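Local coordinates for trehalose synthase regulatory protein (Candida albicans, PDB 5HUS) that probably acts as a regulatory subunit in trehalose synthesis, its C-terminal domain having the HAD-type fold of trehalose-phosphate phosphatases, at residues V4-N9 with Y292-I297; I23-E28 with T69-L74; I200-I205 with E257-Y262; T275-S280 with T288-G293. One frame throughout, in Å; residues are numbered along the deposited sequence.

Interaction 1 (V4-N9 with Y292-I297); sequences VPFTKN and YGVRGI
Val4 and Phe6 sandwich the ring of Tyr292, one on each side of its plane. Val4 runs alongside the tyrosine, pointing the same way, and its CG1 rests over the CD1-CE1 border, 3.6 Å from Tyr292 CD1, while CG2 hangs off the ring's outer side near CE1. From the other side Phe6 turns a ring edge toward the tyrosine face, a T-shaped pair with centroids 6.0 Å apart and planes at 64°. The gap between these two bumps is closed at the tyrosine edge by the backbone of Pro5, whose O lies near the ring plane, 3.7 Å from Tyr292 CD1.

Phe6 reaches its place because CG stands anti to the backbone N (chi1 -168°), which carries the ring across the tyrosine. Its CB meanwhile fits beside Val294, touching CG1 at 3.6 Å, and the same methyl sits at the edge of the phenyl ring. Between Tyr292 and Val294, Gly293 leaves a smooth stretch of chain against which the backbone of Pro5 lies, with CA 3.6 Å from Gly293 O.

Two backbone bonds join the chains side by side in parallel: Gly293 N to Val4 O (3.2 Å) and Phe6 N to Gly293 O (3.1 Å), the second almost straight at the hydrogen.

Residues 4-5 thus form a short, weakly bonded strand at the edge of the large sheet, joined to strand 292-294. Phe6 dives from this edge into a nest made by Leu300, Ile303 and Leu304 of helix 297-304, Leu274 and Val276 of strand 272-278, and Phe11 of helix 8-15.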
# COMPACT_ATOMS: atom_id res chain seq x y z
N VAL A 4 -17.12 1.28 14.38
CA VAL A 4 -18.37 0.78 13.83
C VAL A 4 -18.05 -0.34 12.84
O VAL A 4 -17.15 -0.21 12.00
CB VAL A 4 -19.19 1.89 13.15
CG1 VAL A 4 -18.31 2.73 12.24
CG2 VAL A 4 -20.37 1.31 12.38
N PRO A 5 -18.76 -1.47 12.96
CA PRO A 5 -18.55 -2.60 12.05
C PRO A 5 -18.88 -2.26 10.60
O PRO A 5 -19.91 -1.66 10.32
CB PRO A 5 -19.52 -3.66 12.59
CG PRO A 5 -19.66 -3.33 14.03
CD PRO A 5 -19.64 -1.83 14.08
N PHE A 6 -17.98 -2.65 9.70
CA PHE A 6 -18.22 -2.54 8.27
C PHE A 6 -19.39 -3.46 7.89
O PHE A 6 -19.41 -4.64 8.26
CB PHE A 6 -16.94 -2.91 7.50
CG PHE A 6 -16.96 -2.58 6.04
CD1 PHE A 6 -16.49 -3.50 5.11
CD2 PHE A 6 -17.41 -1.35 5.59
CE1 PHE A 6 -16.49 -3.20 3.75
CE2 PHE A 6 -17.42 -1.05 4.24
CZ PHE A 6 -16.96 -1.98 3.32
N THR A 7 -20.38 -2.92 7.20
CA THR A 7 -21.56 -3.68 6.81
C THR A 7 -21.89 -3.48 5.33
O THR A 7 -21.37 -2.57 4.69
CB THR A 7 -22.80 -3.27 7.65
OG1 THR A 7 -23.11 -1.90 7.39
CG2 THR A 7 -22.53 -3.45 9.13
N LYS A 8 -22.74 -4.35 4.79
CA LYS A 8 -23.21 -4.19 3.42
C LYS A 8 -23.94 -2.87 3.22
O LYS A 8 -23.82 -2.24 2.17
CB LYS A 8 -24.12 -5.36 3.02
CG LYS A 8 -23.42 -6.70 2.96
CD LYS A 8 -24.31 -7.77 2.34
CE LYS A 8 -23.59 -9.11 2.29
NZ LYS A 8 -24.33 -10.12 1.48
N ASN A 9 -24.70 -2.46 4.23
CA ASN A 9 -25.45 -1.21 4.15
C ASN A 9 -24.53 -0.00 4.07
O ASN A 9 -24.76 0.90 3.26
CB ASN A 9 -26.40 -1.07 5.34
CG ASN A 9 -27.61 -1.96 5.23
OD1 ASN A 9 -28.00 -2.36 4.13
ND2 ASN A 9 -28.23 -2.28 6.36
N TYR A 292 -14.18 2.30 9.90
CA TYR A 292 -14.83 1.00 10.07
C TYR A 292 -13.83 -0.11 10.36
O TYR A 292 -12.64 0.01 10.04
CB TYR A 292 -15.63 0.64 8.83
CG TYR A 292 -16.79 1.55 8.53
CD1 TYR A 292 -18.07 1.26 9.00
CD2 TYR A 292 -16.63 2.70 7.76
CE1 TYR A 292 -19.14 2.09 8.72
CE2 TYR A 292 -17.69 3.54 7.48
CZ TYR A 292 -18.95 3.23 7.96
OH TYR A 292 -20.01 4.06 7.68
N GLY A 293 -14.31 -1.21 10.94
CA GLY A 293 -13.48 -2.38 11.14
C GLY A 293 -14.14 -3.67 10.67
O GLY A 293 -15.36 -3.81 10.76
N VAL A 294 -13.34 -4.60 10.14
CA VAL A 294 -13.79 -5.95 9.81
C VAL A 294 -12.88 -6.97 10.47
O VAL A 294 -11.68 -6.75 10.59
CB VAL A 294 -13.81 -6.24 8.29
CG1 VAL A 294 -15.19 -6.03 7.70
CG2 VAL A 294 -12.75 -5.42 7.57
N ARG A 295 -13.43 -8.11 10.86
CA ARG A 295 -12.65 -9.08 11.62
C ARG A 295 -11.98 -10.15 10.77
O ARG A 295 -11.17 -10.93 11.28
CB ARG A 295 -13.52 -9.72 12.70
CG ARG A 295 -14.03 -8.70 13.69
CD ARG A 295 -14.44 -9.31 15.02
NE ARG A 295 -14.47 -8.28 16.05
CZ ARG A 295 -13.53 -8.12 16.98
NH1 ARG A 295 -12.48 -8.93 17.01
NH2 ARG A 295 -13.64 -7.14 17.87
N GLY A 296 -12.29 -10.18 9.48
CA GLY A 296 -11.66 -11.13 8.58
C GLY A 296 -11.66 -10.69 7.13
O GLY A 296 -12.46 -9.85 6.73
N ILE A 297 -10.76 -11.27 6.33
CA ILE A 297 -10.66 -10.90 4.93
C ILE A 297 -11.85 -11.42 4.11
O ILE A 297 -12.32 -10.75 3.19
CB ILE A 297 -9.34 -11.41 4.31
CG1 ILE A 297 -9.23 -10.98 2.85
CG2 ILE A 297 -9.21 -12.92 4.45
CD1 ILE A 297 -7.80 -10.82 2.37

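Interaction 2 (I23-E28 with T69-L74)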
# COMPACT_ATOMS: atom_id res chain seq x y z
N ILE A 23 -11.50 1.72 -5.49
CA ILE A 23 -11.31 0.89 -4.32
C ILE A 23 -9.86 0.43 -4.26
O ILE A 23 -9.35 -0.15 -5.21
CB ILE A 23 -12.25 -0.33 -4.32
CG1 ILE A 23 -13.71 0.14 -4.26
CG2 ILE A 23 -11.92 -1.26 -3.17
CD1 ILE A 23 -14.74 -0.96 -4.43
N ILE A 24 -9.20 0.73 -3.15
CA ILE A 24 -7.80 0.37 -2.97
C ILE A 24 -7.68 -0.56 -1.78
O ILE A 24 -8.05 -0.20 -0.66
CB ILE A 24 -6.91 1.63 -2.78
CG1 ILE A 24 -6.96 2.47 -4.06
CG2 ILE A 24 -5.48 1.23 -2.44
CD1 ILE A 24 -6.39 3.85 -3.91
N LEU A 25 -7.21 -1.78 -2.04
CA LEU A 25 -7.12 -2.81 -1.02
C LEU A 25 -5.67 -3.14 -0.69
O LEU A 25 -4.95 -3.68 -1.53
CB LEU A 25 -7.86 -4.07 -1.47
CG LEU A 25 -9.31 -3.87 -1.92
CD1 LEU A 25 -9.95 -5.19 -2.36
CD2 LEU A 25 -10.11 -3.22 -0.79
N ALA A 26 -5.25 -2.80 0.53
CA ALA A 26 -3.91 -3.15 1.00
C ALA A 26 -3.98 -4.50 1.67
O ALA A 26 -4.32 -4.61 2.85
CB ALA A 26 -3.37 -2.09 1.96
N LEU A 27 -3.66 -5.54 0.91
CA LEU A 27 -3.81 -6.92 1.39
C LEU A 27 -2.50 -7.68 1.25
O LEU A 27 -1.70 -7.40 0.35
CB LEU A 27 -4.90 -7.64 0.60
CG LEU A 27 -6.30 -7.02 0.60
CD1 LEU A 27 -7.22 -7.78 -0.34
CD2 LEU A 27 -6.87 -6.99 2.01
N GLU A 28 -2.29 -8.64 2.14
CA GLU A 28 -1.16 -9.55 2.02
C GLU A 28 -1.54 -10.68 1.08
O GLU A 28 -2.39 -11.51 1.41
CB GLU A 28 -0.77 -10.10 3.39
CG GLU A 28 -0.32 -9.04 4.39
CD GLU A 28 1.12 -8.62 4.18
OE1 GLU A 28 2.03 -9.42 4.49
OE2 GLU A 28 1.35 -7.48 3.71
N THR A 69 -16.43 0.81 -11.67
CA THR A 69 -15.66 0.51 -10.47
C THR A 69 -14.24 0.06 -10.83
O THR A 69 -14.04 -0.72 -11.76
CB THR A 69 -16.35 -0.58 -9.63
OG1 THR A 69 -17.69 -0.16 -9.33
CG2 THR A 69 -15.60 -0.82 -8.33
N PHE A 70 -13.26 0.58 -10.10
CA PHE A 70 -11.86 0.25 -10.34
C PHE A 70 -11.24 -0.23 -9.04
O PHE A 70 -11.21 0.51 -8.05
CB PHE A 70 -11.11 1.45 -10.89
CG PHE A 70 -11.77 2.09 -12.07
CD1 PHE A 70 -12.50 3.26 -11.93
CD2 PHE A 70 -11.69 1.50 -13.32
CE1 PHE A 70 -13.12 3.84 -13.03
CE2 PHE A 70 -12.30 2.07 -14.42
CZ PHE A 70 -13.02 3.24 -14.27
N VAL A 71 -10.77 -1.48 -9.04
CA VAL A 71 -10.17 -2.07 -7.84
C VAL A 71 -8.67 -2.21 -8.00
O VAL A 71 -8.20 -2.77 -9.00
CB VAL A 71 -10.77 -3.46 -7.55
CG1 VAL A 71 -10.17 -4.06 -6.29
CG2 VAL A 71 -12.29 -3.36 -7.42
N TYR A 72 -7.92 -1.68 -7.03
CA TYR A 72 -6.45 -1.76 -7.02
C TYR A 72 -5.94 -2.47 -5.78
O TYR A 72 -6.41 -2.22 -4.67
CB TYR A 72 -5.82 -0.37 -7.10
CG TYR A 72 -5.85 0.21 -8.48
CD1 TYR A 72 -7.04 0.68 -9.03
CD2 TYR A 72 -4.70 0.27 -9.25
CE1 TYR A 72 -7.08 1.19 -10.32
CE2 TYR A 72 -4.72 0.78 -10.54
CZ TYR A 72 -5.91 1.23 -11.06
OH TYR A 72 -5.94 1.75 -12.34
N LEU A 73 -4.98 -3.36 -5.99
CA LEU A 73 -4.24 -3.98 -4.89
C LEU A 73 -3.01 -3.15 -4.54
O LEU A 73 -2.22 -2.81 -5.43
CB LEU A 73 -3.82 -5.40 -5.27
CG LEU A 73 -2.86 -6.06 -4.28
CD1 LEU A 73 -3.61 -6.51 -3.04
CD2 LEU A 73 -2.13 -7.23 -4.94
N LEU A 74 -2.84 -2.84 -3.26
CA LEU A 74 -1.64 -2.17 -2.78
C LEU A 74 -0.83 -3.21 -2.02
O LEU A 74 -1.31 -3.78 -1.03
CB LEU A 74 -1.97 -0.97 -1.88
CG LEU A 74 -0.80 -0.27 -1.19
CD1 LEU A 74 0.20 0.31 -2.20
CD2 LEU A 74 -1.30 0.82 -0.25
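Tyr72 O is approached twice from the neighbouring strand: Leu25 N gives it a nearly straight hydrogen bond of 2.8 Å, and Ile24 CA adds a CA-H...O contact at 3.4 Å. Ile23 O is held in the same way, by Tyr72 N at 2.8 Å and by Val71 CA. Ile23 N to Phe70 O and Leu74 N to Leu25 O complete the parallel pairing; in the last the donor stands 43° out of the carbonyl plane, unlike the other three, which are close to linear at the oxygen.

Side chains alternate between two faces. On one, Leu25 CD1 crosses over Val71 CG1 at 4.1 Å. Leu73, with CG anti to the backbone N (chi1 171°), swings CD1 back against Leu25 O (3.5 Å) and onto Leu27 CB. Leu63 of helix 61-65 packs against Ile23 and Val71 here. On the opposite face Ile24 CG2 meets Leu74 CB at 4.2 Å, while Tyr72 leads its ring away to hydrogen-bond through OH with His212 NE2 and Ile105 N.

Ala26 and Glu28 probably stand where active HAD phosphatases have their two aspartates, which would fit a regulatory role. Chemically, the contact is that of central strands in a HAD core: backbone bonds set the register, aliphatic side chains seal both faces, and the one ring hydroxyl is satisfied outside by His212 and Ile105.

Interaction 3 (I200-I205 with E257-Y262); sequences ISLKAI and EANYEY
Leu202 pushes CD1 into the corner formed by Ala258 and Asn259, 3.7 Å from Ala258 CB and only 3.2 Å from Asn259 OD1, a tight fit of methyl on amide oxygen. Its CG rests against Tyr262 CB at 4.2 Å as the two side chains pass, each pointing toward the other's helix. The tyrosine ring, carried over by a CG anti to the backbone N (chi1 176°), presents its edge to Ile205 CG2, which touches CE2 at 3.8 Å.

Within this apolar setting one polar bond crosses. Ser201 OG donates to Asn259 OD1 over 2.9 Å, lying in the carbonyl plane on a lone pair, with a C=O...donor angle of 118°. Ile205 CD1 packs over the same oxygen at 3.7 Å. The other end of the amide is held too: ND2 bonds to Tyr248 OH, so the rotation of this buried group is fixed from both ends.

The helix axes come within 9.6 Å and run 38° apart. Helix 254-265 is the linker of a beta-alpha-beta crossover from strand 243-250 to strand 272-278, while helix 200-213 follows strand 192-197 of the separate antiparallel sheet, an arrangement consistent with a HAD core carrying a C2-type cap.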
# COMPACT_ATOMS: atom_id res chain seq x y z
N ILE A 200 5.33 7.36 -0.17
CA ILE A 200 5.23 6.83 -1.53
C ILE A 200 3.86 6.15 -1.75
O ILE A 200 3.32 6.20 -2.85
CB ILE A 200 6.41 5.85 -1.85
CG1 ILE A 200 6.46 5.54 -3.35
CG2 ILE A 200 6.35 4.59 -1.01
CD1 ILE A 200 6.61 6.76 -4.23
N SER A 201 3.27 5.58 -0.70
CA SER A 201 1.94 4.97 -0.85
C SER A 201 0.88 6.05 -1.08
O SER A 201 -0.05 5.86 -1.86
CB SER A 201 1.58 4.12 0.38
OG SER A 201 1.46 4.92 1.54
N LEU A 202 1.04 7.18 -0.40
CA LEU A 202 0.12 8.30 -0.59
C LEU A 202 0.22 8.84 -2.01
O LEU A 202 -0.79 9.13 -2.64
CB LEU A 202 0.42 9.43 0.41
CG LEU A 202 -0.13 9.34 1.83
CD1 LEU A 202 0.40 8.14 2.58
CD2 LEU A 202 0.19 10.62 2.59
N LYS A 203 1.44 8.96 -2.52
CA LYS A 203 1.65 9.47 -3.86
C LYS A 203 1.09 8.52 -4.92
O LYS A 203 0.57 8.96 -5.94
CB LYS A 203 3.14 9.74 -4.11
CG LYS A 203 3.69 10.84 -3.21
CD LYS A 203 5.11 11.23 -3.56
CE LYS A 203 5.60 12.34 -2.65
NZ LYS A 203 7.00 12.78 -2.98
N ALA A 204 1.18 7.21 -4.66
CA ALA A 204 0.63 6.24 -5.59
C ALA A 204 -0.90 6.29 -5.61
O ALA A 204 -1.52 6.21 -6.66
CB ALA A 204 1.10 4.83 -5.24
N ILE A 205 -1.50 6.42 -4.43
CA ILE A 205 -2.95 6.52 -4.34
C ILE A 205 -3.41 7.77 -5.08
O ILE A 205 -4.36 7.73 -5.87
CB ILE A 205 -3.43 6.54 -2.88
CG1 ILE A 205 -3.22 5.16 -2.24
CG2 ILE A 205 -4.92 6.96 -2.81
CD1 ILE A 205 -3.49 5.10 -0.76
N GLU A 257 -2.10 3.77 8.45
CA GLU A 257 -2.65 4.93 9.14
C GLU A 257 -2.51 6.19 8.30
O GLU A 257 -3.44 6.99 8.24
CB GLU A 257 -1.98 5.12 10.50
CG GLU A 257 -2.44 4.10 11.53
CD GLU A 257 -3.96 4.03 11.64
OE1 GLU A 257 -4.60 5.10 11.66
OE2 GLU A 257 -4.50 2.90 11.70
N ALA A 258 -1.36 6.35 7.66
CA ALA A 258 -1.15 7.49 6.77
C ALA A 258 -2.13 7.44 5.62
O ALA A 258 -2.67 8.47 5.21
CB ALA A 258 0.28 7.53 6.26
N ASN A 259 -2.37 6.24 5.09
CA ASN A 259 -3.35 6.08 4.02
C ASN A 259 -4.78 6.37 4.48
O ASN A 259 -5.55 6.99 3.75
CB ASN A 259 -3.26 4.68 3.42
CG ASN A 259 -1.94 4.45 2.68
OD1 ASN A 259 -1.29 5.40 2.25
ND2 ASN A 259 -1.55 3.18 2.54
N TYR A 260 -5.15 5.92 5.68
CA TYR A 260 -6.50 6.19 6.20
C TYR A 260 -6.72 7.69 6.32
O TYR A 260 -7.73 8.22 5.88
CB TYR A 260 -6.74 5.54 7.57
CG TYR A 260 -6.73 4.04 7.57
CD1 TYR A 260 -7.37 3.31 6.59
CD2 TYR A 260 -6.06 3.34 8.57
CE1 TYR A 260 -7.36 1.92 6.60
CE2 TYR A 260 -6.03 1.97 8.59
CZ TYR A 260 -6.67 1.26 7.61
OH TYR A 260 -6.63 -0.11 7.64
N GLU A 261 -5.76 8.37 6.93
CA GLU A 261 -5.87 9.81 7.12
C GLU A 261 -5.97 10.54 5.79
O GLU A 261 -6.75 11.49 5.65
CB GLU A 261 -4.68 10.32 7.94
CG GLU A 261 -4.68 9.84 9.38
CD GLU A 261 -3.44 10.25 10.14
OE1 GLU A 261 -2.72 11.14 9.65
OE2 GLU A 261 -3.18 9.69 11.22
N TYR A 262 -5.21 10.09 4.79
CA TYR A 262 -5.26 10.71 3.47
C TYR A 262 -6.61 10.50 2.79
O TYR A 262 -7.21 11.44 2.27
CB TYR A 262 -4.13 10.18 2.57
CG TYR A 262 -4.20 10.71 1.15
CD1 TYR A 262 -4.28 12.08 0.90
CD2 TYR A 262 -4.19 9.85 0.06
CE1 TYR A 262 -4.35 12.57 -0.39
CE2 TYR A 262 -4.26 10.33 -1.24
CZ TYR A 262 -4.34 11.69 -1.46
OH TYR A 262 -4.40 12.17 -2.75

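Interaction 4 (T275-S280 with T288-G293); sequences TVTLIS and TAATYG
Backbone bonds come first: Tyr292 N donates a hydrogen bond to Thr275 O (3.0 Å, 158°), and Thr277 N to Tyr292 O (2.9 Å), pairing the two strands in parallel. CA-H...O contacts fill in between them, the shorter from Gly293 CA to Thr277 O at 3.2 Å.

Side-chain hydrogen bonds cluster at Thr275. Its OG1, placed between the backbone N and the carbonyl carbon (chi1 50°), accepts from Thr291 N over 3.1 Å; the same N-H reaches Thr275 O weakly. Asn264 OD1 is a further partner of this hydroxyl. A water bridges Thr275 and Thr291, accepting from Thr275 N and lying 2.6 Å from Thr291 OG1. Ahead of the strand, Thr288 OG1 accepts from Ala290 N in an ST turn, and Glu257 bonds to both Thr288 OG1 and Ala289 N.

Apolar contact is slighter. Ala290 CB sits against Thr277 CB at 3.8 Å, Val276 CB lies beside Tyr292 CB, and the CD1 methyl of Ile279 lies loosely over the backbone of Gly293, on the side where a side chain would have pointed.

Just ahead of the strand, then, the N-H groups of residues 289-291 are met mostly by side chains: the Glu257 carboxylate and the hydroxyls of Thr288 and Thr275.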
# COMPACT_ATOMS: atom_id res chain seq x y z
N THR A 275 -12.97 4.45 4.92
CA THR A 275 -11.78 3.73 5.33
C THR A 275 -12.19 2.60 6.26
O THR A 275 -13.03 2.78 7.15
CB THR A 275 -10.77 4.65 6.04
OG1 THR A 275 -11.44 5.39 7.07
CG2 THR A 275 -10.16 5.63 5.04
N VAL A 276 -11.61 1.42 6.05
CA VAL A 276 -11.94 0.26 6.87
C VAL A 276 -10.68 -0.54 7.15
O VAL A 276 -9.84 -0.74 6.26
CB VAL A 276 -13.01 -0.63 6.19
CG1 VAL A 276 -12.62 -0.97 4.76
CG2 VAL A 276 -13.25 -1.90 7.00
N THR A 277 -10.52 -0.98 8.39
CA THR A 277 -9.35 -1.76 8.76
C THR A 277 -9.73 -3.17 9.17
O THR A 277 -10.80 -3.39 9.74
CB THR A 277 -8.55 -1.10 9.90
OG1 THR A 277 -7.37 -1.88 10.16
CG2 THR A 277 -9.38 -1.02 11.18
N LEU A 278 -8.85 -4.11 8.86
CA LEU A 278 -8.94 -5.46 9.39
C LEU A 278 -8.55 -5.44 10.86
O LEU A 278 -7.53 -4.87 11.23
CB LEU A 278 -8.03 -6.41 8.61
CG LEU A 278 -8.51 -6.76 7.20
CD1 LEU A 278 -7.37 -7.31 6.36
CD2 LEU A 278 -9.64 -7.77 7.29
N ILE A 279 -9.39 -6.04 11.70
CA ILE A 279 -9.13 -6.10 13.13
C ILE A 279 -9.17 -7.55 13.60
O ILE A 279 -9.73 -8.41 12.92
CB ILE A 279 -10.14 -5.27 13.94
CG1 ILE A 279 -11.55 -5.83 13.77
CG2 ILE A 279 -10.09 -3.82 13.52
CD1 ILE A 279 -12.62 -5.01 14.46
N SER A 280 -8.59 -7.81 14.76
CA SER A 280 -8.50 -9.18 15.26
C SER A 280 -8.54 -9.26 16.78
O SER A 280 -8.69 -8.25 17.47
CB SER A 280 -7.22 -9.84 14.76
OG SER A 280 -6.08 -9.30 15.40
N THR A 288 -6.57 3.78 15.69
CA THR A 288 -6.62 3.90 14.24
C THR A 288 -7.48 5.07 13.78
O THR A 288 -8.39 5.51 14.49
CB THR A 288 -7.16 2.62 13.59
OG1 THR A 288 -7.14 2.76 12.16
CG2 THR A 288 -8.59 2.35 14.04
N ALA A 289 -7.21 5.55 12.57
CA ALA A 289 -8.00 6.60 11.96
C ALA A 289 -9.04 6.02 11.00
O ALA A 289 -9.87 6.76 10.46
CB ALA A 289 -7.11 7.58 11.22
N ALA A 290 -9.00 4.71 10.79
CA ALA A 290 -10.02 4.05 9.98
C ALA A 290 -11.39 4.23 10.63
O ALA A 290 -11.51 4.16 11.85
CB ALA A 290 -9.70 2.56 9.80
N THR A 291 -12.40 4.47 9.82
CA THR A 291 -13.76 4.65 10.35
C THR A 291 -14.38 3.32 10.74
O THR A 291 -15.01 3.20 11.80
CB THR A 291 -14.68 5.34 9.33
OG1 THR A 291 -14.07 6.55 8.87
CG2 THR A 291 -16.04 5.65 9.95
N TYR A 292 -14.18 2.30 9.90
CA TYR A 292 -14.83 1.00 10.07
C TYR A 292 -13.83 -0.11 10.36
O TYR A 292 -12.64 0.01 10.04
CB TYR A 292 -15.63 0.64 8.83
CG TYR A 292 -16.79 1.55 8.53
CD1 TYR A 292 -18.07 1.26 9.00
CD2 TYR A 292 -16.63 2.70 7.76
CE1 TYR A 292 -19.14 2.09 8.72
CE2 TYR A 292 -17.69 3.54 7.48
CZ TYR A 292 -18.95 3.23 7.96
OH TYR A 292 -20.01 4.06 7.68
N GLY A 293 -14.31 -1.21 10.94
CA GLY A 293 -13.48 -2.38 11.14
C GLY A 293 -14.14 -3.67 10.67
O GLY A 293 -15.36 -3.81 10.76
O HOH W 1 -14.78 6.58 6.42

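Overall arrangement
Interactions 1, 2 and 4 all lie on the one large mixed sheet. Strand 292-294 is shared: strand 4-5 flanks it in interaction 1 and strand 272-278 in interaction 4, and the centres of the two contacts are about 8 Å apart. Interaction 2, centred about 16 Å from interaction 1, joins more central strands, and Leu27 packs on Ile297 between them. Interaction 3 packs two helices beside these strands: Ile205 touches Ile24, and Glu257 binds the turn of interaction 4. Along the chain, interactions 2, 3 and 4 follow one another, and interaction 1, ending on the same stretch as interaction 4, sets the N-terminal residues along the last strand at the edge of the sheet.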